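Local structure of polyketide synthase PksR (Bacillus subtilis, 4U3V) at residues V52-T57 with M207-Y212. The protein takes part in making the antibiotic polyketide bacillaene, this piece being its double-hotdog enoyl-isomerase domain. Numbering follows the deposited sequence.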
# COMPACT_ATOMS: atom_id res chain seq x y z
N VAL A 52 6.50 -13.13 -4.79
CA VAL A 52 6.11 -12.83 -3.42
C VAL A 52 4.93 -11.86 -3.47
O VAL A 52 4.98 -10.87 -4.20
CB VAL A 52 7.27 -12.12 -2.69
CG1 VAL A 52 6.83 -11.59 -1.32
CG2 VAL A 52 8.49 -13.04 -2.58
N LEU A 53 3.81 -12.20 -2.82
CA LEU A 53 2.64 -11.32 -2.94
C LEU A 53 3.01 -9.93 -2.40
O LEU A 53 3.61 -9.81 -1.32
CB LEU A 53 1.47 -11.91 -2.12
CG LEU A 53 0.10 -11.28 -2.35
CD1 LEU A 53 -0.35 -11.54 -3.78
CD2 LEU A 53 -0.88 -11.92 -1.37
N VAL A 54 2.65 -8.87 -3.14
CA VAL A 54 3.08 -7.55 -2.71
C VAL A 54 2.44 -7.20 -1.36
O VAL A 54 1.26 -7.48 -1.13
CB VAL A 54 2.78 -6.45 -3.75
CG1 VAL A 54 3.67 -6.60 -4.97
CG2 VAL A 54 1.31 -6.45 -4.11
N GLY A 55 3.22 -6.58 -0.48
CA GLY A 55 2.71 -6.19 0.85
C GLY A 55 1.53 -5.21 0.82
O GLY A 55 0.68 -5.20 1.72
N ALA A 56 1.44 -4.44 -0.27
CA ALA A 56 0.29 -3.56 -0.53
C ALA A 56 -1.08 -4.26 -0.47
O ALA A 56 -2.11 -3.60 -0.24
CB ALA A 56 0.51 -2.85 -1.88
N THR A 57 -1.11 -5.57 -0.72
CA THR A 57 -2.34 -6.33 -0.68
C THR A 57 -3.02 -6.18 0.67
O THR A 57 -4.24 -6.12 0.77
CB THR A 57 -2.05 -7.82 -0.98
OG1 THR A 57 -1.28 -7.92 -2.20
CG2 THR A 57 -3.36 -8.59 -1.16
N MET A 207 -2.60 1.58 -5.18
CA MET A 207 -2.40 2.92 -4.58
C MET A 207 -1.29 2.83 -3.54
O MET A 207 -0.25 3.53 -3.59
CB MET A 207 -3.71 3.36 -3.92
CG MET A 207 -3.58 4.58 -3.03
SD MET A 207 -3.48 6.00 -4.13
CE MET A 207 -5.25 6.18 -4.36
N THR A 208 -1.45 1.87 -2.65
CA THR A 208 -0.43 1.67 -1.62
C THR A 208 0.90 1.28 -2.21
O THR A 208 1.96 1.75 -1.81
CB THR A 208 -0.94 0.56 -0.66
OG1 THR A 208 -2.24 0.95 -0.18
CG2 THR A 208 0.03 0.33 0.48
N ASN A 209 0.89 0.44 -3.23
CA ASN A 209 2.15 0.08 -3.79
C ASN A 209 2.84 1.27 -4.50
O ASN A 209 4.06 1.32 -4.55
CB ASN A 209 1.98 -1.10 -4.76
CG ASN A 209 3.30 -1.73 -5.13
OD1 ASN A 209 3.91 -2.42 -4.31
ND2 ASN A 209 3.80 -1.46 -6.37
N SER A 210 2.05 2.17 -5.10
CA SER A 210 2.62 3.33 -5.77
C SER A 210 3.36 4.17 -4.76
O SER A 210 4.44 4.73 -5.07
CB SER A 210 1.53 4.16 -6.44
OG SER A 210 1.01 3.38 -7.52
N ALA A 211 2.86 4.18 -3.53
CA ALA A 211 3.52 4.93 -2.47
C ALA A 211 4.87 4.30 -2.16
O ALA A 211 5.88 4.98 -2.01
CB ALA A 211 2.63 5.04 -1.21
N TYR A 212 4.95 2.96 -2.13
CA TYR A 212 6.23 2.31 -1.96
C TYR A 212 7.21 2.65 -3.11
O TYR A 212 8.38 2.90 -2.90
CB TYR A 212 5.96 0.80 -1.85
CG TYR A 212 7.15 -0.09 -1.82
CD1 TYR A 212 8.22 0.14 -0.96
CD2 TYR A 212 7.15 -1.25 -2.58
CE1 TYR A 212 9.31 -0.73 -0.94
CE2 TYR A 212 8.21 -2.15 -2.53
CZ TYR A 212 9.29 -1.88 -1.73
OH TYR A 212 10.32 -2.82 -1.70
O HOH W 1 -3.28 -1.37 0.25
O HOH W 2 3.92 -3.32 -1.70
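Ala56 of helix 56-69 meets Asn209 on helix 205-219 with only 5.2 Å between their CA atoms, a close approach in which the side chain of Ala56 is just its CB methyl. Ala56 CB rests against the backbone N and CB of Asn209, 3.6 and 3.7 Å from Ala56 CB, with Thr208 CB 3.9 Å from it. Thr208 sets its methyl, CG2, anti to its own backbone N (chi1 -55° for OG1), where it lies alongside Ala56 CA and CB.

Two waters supply the polar links around this apolar centre. One donates to Ala56 O (2.6 Å from the water oxygen) and hydrogen-bonds Thr208 OG1, which also pairs with the hydroxyl of Tyr278. The other accepts from Ala56 N and donates to Asn209 OD1, 2.8 Å from the water oxygen. Behind the contact, Val54 O receives both Thr57 N and Thr57 OG1, the hydroxyl lying in the carbonyl plane at 2.8 Å from Val54 O, which ties Val54 to Thr57 within the turn that leads into helix 56-69.

The contact probably joins the N-terminal to the C-terminal hotdog fold through their helices, close to the centre of the molecule. Trp167 of strand 166-167 and Phe171 pack on both Val54 and Asn209, while strand 274-283 lies against helix 205-219 through Met207 and Ala211.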